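Local coordinates for protein alginate lyase (Bacteroides ovatus, PDB 3NNB) that probably breaks down the polysaccharide alginate by beta-elimination, as a helix-rich lyase of the alginate lyase family, at residues S47-T52 with G58-Y63; G263-E268 with I279-H284; P319-P324 with A364-T369. All coordinates share one frame; numbering follows the deposited sequence.

Contact 1: residues S47-T52 with G58-Y63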
ATOM      1  N   SER A  47      -6.134 -16.333  -8.994  1.00  8.83           N
ATOM      2  CA  SER A  47      -5.999 -16.930  -7.669  1.00  7.06           C
ATOM      3  C   SER A  47      -4.600 -17.455  -7.479  1.00  8.27           C
ATOM      4  O   SER A  47      -3.827 -17.578  -8.438  1.00  9.78           O
ATOM      5  CB  SER A  47      -6.996 -18.062  -7.431  1.00  8.19           C
ATOM      6  OG  SER A  47      -6.575 -19.294  -8.039  1.00  9.06           O
ATOM      7  N   VAL A  48      -4.290 -17.804  -6.221  1.00  7.95           N
ATOM      8  CA  VAL A  48      -3.028 -18.450  -5.912  1.00  6.64           C
ATOM      9  C   VAL A  48      -2.895 -19.859  -6.560  1.00  9.96           C
ATOM     10  O   VAL A  48      -1.820 -20.438  -6.539  1.00  8.98           O
ATOM     11  CB  VAL A  48      -2.785 -18.574  -4.395  1.00  8.90           C
ATOM     12  CG1 VAL A  48      -2.703 -17.152  -3.753  1.00  9.35           C
ATOM     13  CG2 VAL A  48      -3.836 -19.518  -3.694  1.00  7.74           C
HETATM   14  N   MSE A  49      -3.953 -20.387  -7.140  1.00  9.72           N
HETATM   15  CA  MSE A  49      -3.875 -21.661  -7.865  1.00  8.32           C
HETATM   16  C   MSE A  49      -3.287 -21.523  -9.244  1.00 10.24           C
HETATM   17  O   MSE A  49      -2.976 -22.539  -9.909  1.00 11.81           O
HETATM   18  CB  MSE A  49      -5.249 -22.321  -7.928  1.00 11.49           C
HETATM   19  CG  MSE A  49      -5.960 -22.400  -6.584  1.00 11.36           C
HETATM   20 SE   MSE A  49      -4.947 -23.212  -5.121  0.75  9.55          SE
HETATM   21  CE  MSE A  49      -5.301 -25.084  -5.655  1.00 14.94           C
ATOM     22  N   ASP A  50      -3.078 -20.301  -9.720  1.00 11.56           N
ATOM     23  CA  ASP A  50      -2.651 -20.122 -11.102  1.00 11.08           C
ATOM     24  C   ASP A  50      -1.158 -20.359 -11.293  1.00 17.47           C
ATOM     25  O   ASP A  50      -0.726 -20.712 -12.395  1.00 20.02           O
ATOM     26  CB  ASP A  50      -2.997 -18.722 -11.608  1.00 11.14           C
ATOM     27  CG  ASP A  50      -4.477 -18.495 -11.732  1.00 14.72           C
ATOM     28  OD1 ASP A  50      -5.226 -19.473 -11.806  1.00 15.02           O
ATOM     29  OD2 ASP A  50      -4.897 -17.319 -11.730  1.00 14.71           O
ATOM     30  N   LYS A  51      -0.368 -20.133 -10.251  1.00 12.99           N
ATOM     31  CA  LYS A  51       1.077 -20.307 -10.347  1.00 14.13           C
ATOM     32  C   LYS A  51       1.415 -21.762 -10.719  1.00 13.34           C
ATOM     33  O   LYS A  51       0.703 -22.702 -10.366  1.00 17.91           O
ATOM     34  CB  LYS A  51       1.746 -19.844  -9.043  1.00 12.55           C
ATOM     35  CG  LYS A  51       1.372 -20.627  -7.765  1.00 10.42           C
ATOM     36  CD  LYS A  51       2.260 -20.255  -6.579  1.00  7.83           C
ATOM     37  CE  LYS A  51       1.769 -20.939  -5.270  1.00  7.23           C
ATOM     38  NZ  LYS A  51       0.430 -20.341  -4.832  1.00  7.40           N
ATOM     39  N   THR A  52       2.526 -21.986 -11.390  1.00 22.42           N
ATOM     40  CA  THR A  52       2.896 -23.376 -11.683  1.00 26.03           C
ATOM     41  C   THR A  52       3.591 -24.048 -10.504  1.00 25.18           C
ATOM     42  O   THR A  52       3.374 -25.264 -10.265  1.00 24.41           O
ATOM     43  CB  THR A  52       3.748 -23.464 -12.943  1.00 30.26           C
ATOM     44  OG1 THR A  52       4.551 -22.268 -13.036  1.00 40.20           O
ATOM     45  CG2 THR A  52       2.821 -23.578 -14.135  1.00 23.71           C
ATOM     46  N   GLY A  58       3.808 -27.616   0.320  1.00  8.58           N
ATOM     47  CA  GLY A  58       3.107 -28.532  -0.553  1.00  9.59           C
ATOM     48  C   GLY A  58       1.656 -28.162  -0.797  1.00 10.16           C
ATOM     49  O   GLY A  58       0.943 -28.920  -1.465  1.00 11.35           O
ATOM     50  N   ASP A  59       1.233 -27.002  -0.293  1.00  8.14           N
ATOM     51  CA  ASP A  59      -0.147 -26.529  -0.429  1.00  8.77           C
ATOM     52  C   ASP A  59      -0.164 -25.316  -1.341  1.00  8.39           C
ATOM     53  O   ASP A  59       0.370 -24.256  -0.990  1.00  9.01           O
ATOM     54  CB  ASP A  59      -0.708 -26.167   0.965  1.00 10.18           C
ATOM     55  CG  ASP A  59      -2.177 -25.823   0.946  1.00 11.69           C
ATOM     56  OD1 ASP A  59      -2.807 -25.805  -0.143  1.00 10.32           O
ATOM     57  OD2 ASP A  59      -2.699 -25.604   2.071  1.00 13.57           O
ATOM     58  N   LYS A  60      -0.781 -25.481  -2.514  1.00  9.29           N
ATOM     59  CA  LYS A  60      -0.876 -24.443  -3.535  0.50  9.72           C
ATOM     60  C   LYS A  60      -1.659 -23.235  -3.013  1.00  8.63           C
ATOM     61  O   LYS A  60      -1.506 -22.120  -3.502  1.00  9.81           O
ATOM     62  CB  LYS A  60      -1.549 -25.023  -4.797  0.50 12.10           C
ATOM     63  CG  LYS A  60      -1.736 -24.059  -5.974  0.50 16.53           C
ATOM     64  CD  LYS A  60      -0.540 -23.999  -6.883  0.50 20.53           C
ATOM     65  CE  LYS A  60      -0.344 -25.278  -7.650  0.50 16.95           C
ATOM     66  NZ  LYS A  60       0.932 -25.228  -8.435  0.50 17.22           N
ATOM     67  N   HIS A  61      -2.500 -23.458  -2.004  1.00  8.05           N
ATOM     68  CA  HIS A  61      -3.290 -22.369  -1.418  1.00  7.62           C
ATOM     69  C   HIS A  61      -2.441 -21.418  -0.571  1.00  7.96           C
ATOM     70  O   HIS A  61      -2.906 -20.347  -0.175  1.00  8.61           O
ATOM     71  CB  HIS A  61      -4.426 -22.913  -0.568  1.00  7.19           C
ATOM     72  CG  HIS A  61      -5.484 -23.615  -1.339  1.00  9.76           C
ATOM     73  ND1 HIS A  61      -6.633 -22.970  -1.754  1.00  9.86           N
ATOM     74  CD2 HIS A  61      -5.615 -24.918  -1.704  1.00 13.90           C
ATOM     75  CE1 HIS A  61      -7.419 -23.852  -2.362  1.00 11.52           C
ATOM     76  NE2 HIS A  61      -6.820 -25.038  -2.362  1.00 12.80           N
ATOM     77  N   ASP A  62      -1.203 -21.807  -0.256  1.00  7.68           N
ATOM     78  CA  ASP A  62      -0.273 -20.895   0.340  1.00  6.91           C
ATOM     79  C   ASP A  62       0.290 -19.905  -0.680  1.00  8.03           C
ATOM     80  O   ASP A  62       0.856 -20.286  -1.716  1.00  9.25           O
ATOM     81  CB  ASP A  62       0.877 -21.628   1.032  1.00  7.14           C
ATOM     82  CG  ASP A  62       0.442 -22.388   2.292  1.00  8.07           C
ATOM     83  OD1 ASP A  62      -0.671 -22.165   2.821  1.00  9.38           O
ATOM     84  OD2 ASP A  62       1.276 -23.198   2.764  1.00 11.58           O
ATOM     85  N   TYR A  63       0.171 -18.622  -0.330  1.00  7.74           N
ATOM     86  CA  TYR A  63       0.784 -17.553  -1.095  1.00  7.03           C
ATOM     87  C   TYR A  63       2.291 -17.761  -1.209  1.00  7.11           C
ATOM     88  O   TYR A  63       2.942 -18.071  -0.229  1.00  8.67           O
ATOM     89  CB  TYR A  63       0.476 -16.181  -0.468  1.00  6.31           C
ATOM     90  CG  TYR A  63       1.086 -15.004  -1.195  1.00  5.11           C
ATOM     91  CD1 TYR A  63       0.468 -14.412  -2.284  1.00  6.70           C
ATOM     92  CD2 TYR A  63       2.282 -14.494  -0.768  1.00  7.08           C
ATOM     93  CE1 TYR A  63       1.032 -13.331  -2.919  1.00  8.64           C
ATOM     94  CE2 TYR A  63       2.873 -13.398  -1.407  1.00  7.63           C
ATOM     95  CZ  TYR A  63       2.246 -12.825  -2.477  1.00 10.65           C
ATOM     96  OH  TYR A  63       2.828 -11.739  -3.106  1.00  8.46           O
TER
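K51 NZ ends at two backbone carbonyls of 58-63, K60 O at 2.9 Å and D62 O at 3.1 Å, and it turns back to V48 O of its own segment at 2.8 Å. D97 adds a salt bridge, so four acceptors share the three N-H of this buried ammonium. The chain stays extended until chi4 (-69°), where the last bend swings NZ in among the carbonyls. V48 O and K60 O lie 3.5 Å apart, and their shared donor probably offsets the repulsion between these two acceptors. K60 runs past K51 in the opposite direction. It has two conformers in the model, so the contacts of its side chain are tentative; in the one described here, NZ donates to K51 O at 3.2 Å from above the carbonyl plane, with T54 OG1 as a further partner.

Each segment is built around a type I beta turn, S47-D50 and D59-D62. S47 OG takes the M49 N-H in an ST turn, and D59 OD1 takes that of H61 in an Asx turn.

M49, present as selenomethionine, crosses the K60 side chain with SE 3.4 Å from K60 CG in that conformer. The same SE sits over the H61 ring, 3.6 Å from its centroid and 3° off the normal, a sulfur-aromatic type of contact made here by selenium. H61 ND1 is paired with K141 O.

Contact 2: residues G263-E268 with I279-H284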
ATOM      1  N   GLY A 263      15.634  15.485   9.111  1.00  9.20           N
ATOM      2  CA  GLY A 263      14.682  14.894   8.186  1.00  9.18           C
ATOM      3  C   GLY A 263      15.148  13.754   7.310  1.00  9.74           C
ATOM      4  O   GLY A 263      14.345  13.110   6.674  1.00  9.75           O
ATOM      5  N   LYS A 264      16.439  13.498   7.271  1.00  8.82           N
ATOM      6  CA  LYS A 264      16.943  12.402   6.468  1.00  7.16           C
ATOM      7  C   LYS A 264      16.443  11.056   6.979  1.00  8.40           C
ATOM      8  O   LYS A 264      16.344  10.849   8.192  1.00  9.17           O
ATOM      9  CB  LYS A 264      18.476  12.403   6.439  1.00  9.24           C
ATOM     10  CG  LYS A 264      19.139  13.541   5.635  1.00  4.77           C
ATOM     11  CD  LYS A 264      20.637  13.376   5.492  1.00  7.25           C
ATOM     12  CE  LYS A 264      21.262  14.572   4.789  1.00  9.53           C
ATOM     13  NZ  LYS A 264      21.314  15.756   5.659  1.00 13.58           N
ATOM     14  N   GLN A 265      16.182  10.132   6.061  1.00  7.58           N
ATOM     15  CA  GLN A 265      15.862   8.773   6.430  1.00  5.35           C
ATOM     16  C   GLN A 265      17.000   7.897   5.911  1.00  6.20           C
ATOM     17  O   GLN A 265      16.975   7.422   4.760  1.00  7.53           O
ATOM     18  CB  GLN A 265      14.529   8.308   5.832  1.00  6.21           C
ATOM     19  CG  GLN A 265      13.332   9.208   6.148  1.00  5.66           C
ATOM     20  CD  GLN A 265      12.124   8.838   5.303  1.00  8.24           C
ATOM     21  OE1 GLN A 265      11.725   7.674   5.283  1.00  9.77           O
ATOM     22  NE2 GLN A 265      11.630   9.778   4.521  1.00  6.66           N
ATOM     23  N   PRO A 266      18.037   7.743   6.724  1.00  8.87           N
ATOM     24  CA  PRO A 266      19.280   7.181   6.181  1.00  8.36           C
ATOM     25  C   PRO A 266      19.156   5.800   5.565  1.00  8.85           C
ATOM     26  O   PRO A 266      19.911   5.505   4.628  1.00  8.60           O
ATOM     27  CB  PRO A 266      20.229   7.144   7.399  1.00 10.37           C
ATOM     28  CG  PRO A 266      19.436   7.488   8.570  1.00 13.19           C
ATOM     29  CD  PRO A 266      18.181   8.163   8.115  1.00  9.15           C
ATOM     30  N   LEU A 267      18.280   4.947   6.093  1.00  7.06           N
ATOM     31  CA  LEU A 267      18.171   3.595   5.543  1.00  6.07           C
ATOM     32  C   LEU A 267      17.501   3.576   4.169  1.00  8.74           C
ATOM     33  O   LEU A 267      17.718   2.636   3.394  1.00 10.21           O
ATOM     34  CB  LEU A 267      17.444   2.653   6.494  1.00  8.31           C
ATOM     35  CG  LEU A 267      18.110   2.464   7.859  1.00 10.28           C
ATOM     36  CD1 LEU A 267      17.221   1.640   8.843  1.00  9.81           C
ATOM     37  CD2 LEU A 267      19.533   1.839   7.693  1.00 12.71           C
ATOM     38  N   GLU A 268      16.689   4.597   3.885  1.00  6.06           N
ATOM     39  CA  GLU A 268      16.113   4.782   2.561  1.00  7.44           C
ATOM     40  C   GLU A 268      17.095   5.501   1.620  1.00  7.36           C
ATOM     41  O   GLU A 268      17.173   5.190   0.441  1.00  7.98           O
ATOM     42  CB  GLU A 268      14.808   5.547   2.647  1.00  6.99           C
ATOM     43  CG  GLU A 268      13.848   5.043   3.748  1.00  9.62           C
ATOM     44  CD  GLU A 268      13.595   3.558   3.692  1.00 11.08           C
ATOM     45  OE1 GLU A 268      13.642   2.959   2.571  1.00  7.37           O
ATOM     46  OE2 GLU A 268      13.392   2.977   4.793  1.00  7.69           O
ATOM     47  N   ILE A 279      10.124   8.579  -0.578  1.00  7.94           N
ATOM     48  CA  ILE A 279       8.696   8.845  -0.851  1.00  5.61           C
ATOM     49  C   ILE A 279       7.763   7.690  -0.401  1.00  6.87           C
ATOM     50  O   ILE A 279       6.716   7.925   0.145  1.00  7.49           O
ATOM     51  CB  ILE A 279       8.498   9.173  -2.370  1.00  6.31           C
ATOM     52  CG1 ILE A 279       9.168  10.505  -2.694  1.00  9.97           C
ATOM     53  CG2 ILE A 279       7.001   9.150  -2.760  1.00  7.43           C
ATOM     54  CD1 ILE A 279       9.267  10.804  -4.198  1.00 11.39           C
ATOM     55  N   PHE A 280       8.180   6.462  -0.662  1.00  6.12           N
ATOM     56  CA  PHE A 280       7.460   5.246  -0.235  1.00  7.08           C
ATOM     57  C   PHE A 280       7.207   5.307   1.262  1.00  7.53           C
ATOM     58  O   PHE A 280       6.059   5.140   1.721  1.00  6.68           O
ATOM     59  CB  PHE A 280       8.354   4.062  -0.580  1.00  8.27           C
ATOM     60  CG  PHE A 280       7.717   2.669  -0.481  1.00  7.89           C
ATOM     61  CD1 PHE A 280       6.687   2.280  -1.312  1.00  8.93           C
ATOM     62  CD2 PHE A 280       8.255   1.725   0.389  1.00  8.67           C
ATOM     63  CE1 PHE A 280       6.193   0.968  -1.272  1.00 11.35           C
ATOM     64  CE2 PHE A 280       7.767   0.439   0.443  1.00  8.42           C
ATOM     65  CZ  PHE A 280       6.748   0.056  -0.384  1.00  8.06           C
ATOM     66  N   ASN A 281       8.244   5.605   2.032  1.00  8.09           N
ATOM     67  CA  ASN A 281       8.119   5.629   3.494  1.00  6.35           C
ATOM     68  C   ASN A 281       7.283   6.819   3.945  1.00  7.73           C
ATOM     69  O   ASN A 281       6.445   6.674   4.793  1.00  8.61           O
ATOM     70  CB  ASN A 281       9.507   5.624   4.157  1.00  6.80           C
ATOM     71  CG  ASN A 281       9.559   4.878   5.459  1.00  7.27           C
ATOM     72  OD1 ASN A 281       8.748   3.994   5.742  1.00  8.24           O
ATOM     73  ND2 ASN A 281      10.597   5.163   6.252  1.00  6.42           N
ATOM     74  N   LEU A 282       7.508   7.990   3.347  1.00  7.06           N
ATOM     75  CA  LEU A 282       6.687   9.167   3.677  1.00  6.97           C
ATOM     76  C   LEU A 282       5.205   8.921   3.382  1.00  7.71           C
ATOM     77  O   LEU A 282       4.323   9.327   4.170  1.00  7.59           O
ATOM     78  CB  LEU A 282       7.173  10.413   2.921  1.00  6.71           C
ATOM     79  CG  LEU A 282       8.128  11.322   3.655  1.00 11.17           C
ATOM     80  CD1 LEU A 282       8.816  12.264   2.650  1.00 11.81           C
ATOM     81  CD2 LEU A 282       7.361  12.074   4.804  1.00 10.67           C
ATOM     82  N   GLY A 283       4.902   8.280   2.257  1.00  7.93           N
ATOM     83  CA  GLY A 283       3.497   7.971   1.932  1.00  7.52           C
ATOM     84  C   GLY A 283       2.854   7.032   2.972  1.00  6.98           C
ATOM     85  O   GLY A 283       1.688   7.189   3.327  1.00  8.87           O
ATOM     86  N   HIS A 284       3.619   6.080   3.469  1.00  6.51           N
ATOM     87  CA  HIS A 284       3.147   5.161   4.491  1.00  6.64           C
ATOM     88  C   HIS A 284       2.996   5.866   5.849  1.00  7.00           C
ATOM     89  O   HIS A 284       2.073   5.558   6.629  1.00  7.87           O
ATOM     90  CB  HIS A 284       4.033   3.945   4.587  1.00  6.46           C
ATOM     91  CG  HIS A 284       4.063   3.159   3.325  1.00  9.18           C
ATOM     92  ND1 HIS A 284       5.088   2.281   3.026  1.00  7.60           N
ATOM     93  CD2 HIS A 284       3.239   3.171   2.250  1.00  8.28           C
ATOM     94  CE1 HIS A 284       4.858   1.759   1.829  1.00  8.88           C
ATOM     95  NE2 HIS A 284       3.739   2.265   1.343  1.00  9.01           N
TER
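Q265 reaches across to the helix 274-293 and joins N281 through their side-chain amides. From CB, CG leaves anti to the carbonyl carbon (chi1 -55°), and the chain then runs out extended, which carries the amide straight to the neighbouring helix. CD comes to 4.1 Å from N281 ND2. Beyond it OE1 accepts from that same ND2 at 2.9 Å, with an N-H...O angle of 154°; the oxygen lies close to the amide plane of N281, while the two amide planes are 32° apart. OE1 also rests 3.2 Å from N281 CB. The other branch, NE2, turns to L282 and packs 3.9 Å from its CG.

Q265 holds the N-cap position of the short helix 266-269. One turn further along, E268 crosses N281 at about a right angle, but its OE2 is 3.8 Å from N281 ND2, too long for a bond, and is taken by the backbone N of N221. ND2 has its second acceptor in Q258 OE1. A leucine in place of Q265 would probably leave the N281 amide with one buried N-H lacking its acceptor and more free to turn.

The link is a single bond between two neutral amides, in a place where all four touching residues are buried. With two glutamine oxygens both accepting from ND2, the flip of the N281 amide is probably settled and its turning restrained.

Contact 3: residues P319-P324 with A364-T369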
ATOM      1  N   PRO A 319      13.160  20.633  -1.155  1.00  9.04           N
ATOM      2  CA  PRO A 319      14.057  21.373  -2.073  1.00 10.56           C
ATOM      3  C   PRO A 319      14.405  20.657  -3.354  1.00 10.30           C
ATOM      4  O   PRO A 319      14.821  21.290  -4.341  1.00 10.85           O
ATOM      5  CB  PRO A 319      15.300  21.623  -1.223  1.00 11.66           C
ATOM      6  CG  PRO A 319      14.783  21.588   0.202  1.00  8.78           C
ATOM      7  CD  PRO A 319      13.713  20.547   0.207  1.00  9.69           C
ATOM      8  N   TYR A 320      14.258  19.329  -3.351  1.00  8.96           N
ATOM      9  CA  TYR A 320      14.581  18.559  -4.517  1.00  8.18           C
ATOM     10  C   TYR A 320      13.448  18.462  -5.507  1.00  9.79           C
ATOM     11  O   TYR A 320      13.653  18.029  -6.627  1.00  9.47           O
ATOM     12  CB  TYR A 320      15.044  17.156  -4.108  1.00  8.86           C
ATOM     13  CG  TYR A 320      16.313  17.174  -3.291  1.00  7.27           C
ATOM     14  CD1 TYR A 320      17.548  17.455  -3.881  1.00  9.45           C
ATOM     15  CD2 TYR A 320      16.286  16.895  -1.920  1.00  9.26           C
ATOM     16  CE1 TYR A 320      18.714  17.470  -3.128  1.00  8.64           C
ATOM     17  CE2 TYR A 320      17.423  16.895  -1.167  1.00  7.82           C
ATOM     18  CZ  TYR A 320      18.643  17.185  -1.775  1.00  7.98           C
ATOM     19  OH  TYR A 320      19.744  17.151  -0.992  1.00  9.13           O
ATOM     20  N   ILE A 321      12.263  18.889  -5.102  1.00  9.76           N
ATOM     21  CA  ILE A 321      11.122  18.819  -5.992  1.00 11.02           C
ATOM     22  C   ILE A 321      11.239  19.930  -7.006  1.00 13.43           C
ATOM     23  O   ILE A 321      11.404  21.106  -6.642  1.00 13.03           O
ATOM     24  CB  ILE A 321       9.766  18.897  -5.234  1.00 12.19           C
ATOM     25  CG1 ILE A 321       9.646  17.745  -4.242  1.00 12.32           C
ATOM     26  CG2 ILE A 321       8.613  18.855  -6.231  1.00 11.64           C
ATOM     27  CD1 ILE A 321       8.386  17.800  -3.355  1.00 10.96           C
ATOM     28  N   GLY A 322      11.244  19.556  -8.274  1.00 11.80           N
ATOM     29  CA  GLY A 322      11.442  20.519  -9.354  1.00 13.07           C
ATOM     30  C   GLY A 322      12.886  20.860  -9.689  1.00 14.74           C
ATOM     31  O   GLY A 322      13.137  21.662 -10.589  1.00 19.64           O
ATOM     32  N   LYS A 323      13.841  20.235  -9.001  1.00 12.11           N
ATOM     33  CA  LYS A 323      15.273  20.422  -9.244  1.00 12.99           C
ATOM     34  C   LYS A 323      15.783  19.231 -10.021  1.00 13.78           C
ATOM     35  O   LYS A 323      15.278  18.135  -9.839  1.00 12.71           O
ATOM     36  CB  LYS A 323      15.979  20.483  -7.898  1.00 14.25           C
ATOM     37  CG  LYS A 323      17.210  21.293  -7.821  1.00 22.40           C
ATOM     38  CD  LYS A 323      17.706  21.426  -6.390  1.00 16.03           C
ATOM     39  CE  LYS A 323      17.258  22.727  -5.728  1.00 17.63           C
ATOM     40  NZ  LYS A 323      18.032  22.997  -4.517  1.00 21.25           N
ATOM     41  N   PRO A 324      16.775  19.421 -10.914  1.00 14.15           N
ATOM     42  CA  PRO A 324      17.223  18.284 -11.698  1.00 13.55           C
ATOM     43  C   PRO A 324      17.917  17.206 -10.886  1.00 12.72           C
ATOM     44  O   PRO A 324      18.438  17.472  -9.779  1.00 11.31           O
ATOM     45  CB  PRO A 324      18.236  18.888 -12.690  1.00 17.27           C
ATOM     46  CG  PRO A 324      18.215  20.308 -12.469  1.00 18.26           C
ATOM     47  CD  PRO A 324      17.415  20.692 -11.308  1.00 15.39           C
ATOM     48  N   ALA A 364       1.725  22.204  -6.550  1.00 15.37           N
ATOM     49  CA  ALA A 364       1.001  22.693  -7.717  1.00 17.78           C
ATOM     50  C   ALA A 364       1.932  23.363  -8.728  1.00 17.33           C
ATOM     51  O   ALA A 364       1.663  23.327  -9.932  1.00 18.69           O
ATOM     52  CB  ALA A 364      -0.095  23.677  -7.270  1.00 15.20           C
ATOM     53  N   GLN A 365       3.031  23.940  -8.236  1.00 17.07           N
ATOM     54  CA  GLN A 365       4.054  24.568  -9.072  1.00 17.96           C
ATOM     55  C   GLN A 365       4.728  23.565 -10.003  1.00 19.46           C
ATOM     56  O   GLN A 365       5.009  23.879 -11.149  1.00 18.69           O
ATOM     57  CB  GLN A 365       5.086  25.282  -8.185  1.00 21.44           C
ATOM     58  CG  GLN A 365       6.110  26.118  -8.916  1.00 27.74           C
ATOM     59  CD  GLN A 365       7.114  26.803  -7.974  1.00 36.37           C
ATOM     60  OE1 GLN A 365       6.893  26.922  -6.752  1.00 38.75           O
ATOM     61  NE2 GLN A 365       8.225  27.262  -8.552  1.00 42.07           N
ATOM     62  N   PHE A 366       4.943  22.336  -9.537  1.00 15.52           N
ATOM     63  CA  PHE A 366       5.707  21.346 -10.304  1.00 14.81           C
ATOM     64  C   PHE A 366       4.913  20.172 -10.856  1.00 18.57           C
ATOM     65  O   PHE A 366       5.413  19.446 -11.701  1.00 20.59           O
ATOM     66  CB  PHE A 366       6.875  20.839  -9.464  1.00 17.18           C
ATOM     67  CG  PHE A 366       7.772  21.957  -8.971  1.00 13.38           C
ATOM     68  CD1 PHE A 366       8.572  22.644  -9.874  1.00 19.12           C
ATOM     69  CD2 PHE A 366       7.774  22.345  -7.643  1.00 14.94           C
ATOM     70  CE1 PHE A 366       9.378  23.684  -9.442  1.00 18.09           C
ATOM     71  CE2 PHE A 366       8.580  23.365  -7.219  1.00 17.94           C
ATOM     72  CZ  PHE A 366       9.370  24.046  -8.119  1.00 15.20           C
ATOM     73  N   ARG A 367       3.691  19.977 -10.372  1.00 15.09           N
ATOM     74  CA  ARG A 367       2.872  18.824 -10.766  1.00 17.41           C
ATOM     75  C   ARG A 367       2.332  19.003 -12.200  1.00 19.85           C
ATOM     76  O   ARG A 367       1.891  20.102 -12.518  1.00 19.58           O
ATOM     77  CB  ARG A 367       1.677  18.865  -9.811  1.00 20.64           C
ATOM     78  CG  ARG A 367       0.744  17.734  -9.834  1.00 27.58           C
ATOM     79  CD  ARG A 367      -0.420  18.016  -8.924  1.00 15.20           C
ATOM     80  NE  ARG A 367      -0.037  18.021  -7.517  1.00 18.53           N
ATOM     81  CZ  ARG A 367      -0.393  18.974  -6.637  1.00 20.80           C
ATOM     82  NH1 ARG A 367      -1.153  20.010  -7.040  1.00 14.97           N
ATOM     83  NH2 ARG A 367       0.011  18.895  -5.345  1.00 16.38           N
ATOM     84  N   GLU A 368       2.381  17.948 -13.029  1.00 18.78           N
ATOM     85  CA  GLU A 368       1.795  17.970 -14.380  0.50 21.53           C
ATOM     86  C   GLU A 368       0.704  16.902 -14.550  1.00 22.12           C
ATOM     87  O   GLU A 368       0.343  16.520 -15.668  1.00 27.48           O
ATOM     88  CB  GLU A 368       2.896  17.777 -15.429  0.50 22.70           C
ATOM     89  CG  GLU A 368       3.788  19.005 -15.567  0.50 28.08           C
ATOM     90  CD  GLU A 368       4.857  18.828 -16.625  0.50 37.26           C
ATOM     91  OE1 GLU A 368       5.528  17.761 -16.634  0.50 33.30           O
ATOM     92  OE2 GLU A 368       5.024  19.765 -17.437  0.50 39.08           O
ATOM     93  N   THR A 369       0.137  16.460 -13.442  1.00 16.77           N
ATOM     94  CA  THR A 369      -0.850  15.381 -13.423  1.00 15.55           C
ATOM     95  C   THR A 369      -2.110  15.716 -14.231  1.00 13.60           C
ATOM     96  O   THR A 369      -2.834  16.616 -13.876  1.00 15.70           O
ATOM     97  CB  THR A 369      -1.165  15.056 -11.936  1.00 16.63           C
ATOM     98  OG1 THR A 369       0.073  14.829 -11.251  1.00 16.65           O
ATOM     99  CG2 THR A 369      -2.017  13.791 -11.753  1.00 13.11           C
TER
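F366 lays one face of its ring over the turn at I321 and G322. No hydrogen bond crosses between the two segments, so the contact rests on the ring.

The CH-pi part comes from G322. Its CA stands 3.9 Å from the F366 ring centroid and 22° off the normal, nearest to CD1. The carbonyl oxygen of I321 lies above the same face, displaced toward the rim and 3.7 Å from F366 CE2, so a glycine CH and a peptide oxygen share that side. The opposite face is covered by CG of the preceding Q365. The CB bond of F366 points to the turn, and chi1 (-56°), with CG anti to the carbonyl carbon, brings a ring face over G322.

The apolar part is a side-chain touch, I321 CG2 to F366 CD2 at 3.9 Å. I321 also packs on A343, C344 and L347 of helix 336-351, and F366 reaches C344 of that helix.

The backbone bonding lies within the turn and behind it. K323 N donates to Y320 O at 3.2 Å, and Q340 of the same helix brackets the turn, giving NE2 to Y320 O and accepting from G322 N through OE1.

At the backbone angles of G322 a CB would already press on the carbonyl oxygen of I321, and it would meet F366 CE1 as well. Y320-K323 is thus a type II beta turn with glycine in third position, covered by an aromatic from the last turn of helix 359-366, in a mostly helical protein whose 6-hairpin clan is consistent with an alpha/alpha toroid.

From the N terminus the three contacts come in series, none nested in or crossing another. Contact 1 closes a tight loop, with five residues between its segments, in the stretch between helix 27-41 and strand 64-66. Contact 2 closes the step from helix 266-269 into helix 274-293. Contact 3 spans a longer excursion that contains helix 336-351. Contacts 2 and 3 are neighbours, about 18 Å between centres, and helix 336-351 lies against a segment of each, I279 and I321 both touching A343. Contact 1 stands apart across the chain's centre, about 33 Å and 43 Å from the centres of contacts 2 and 3.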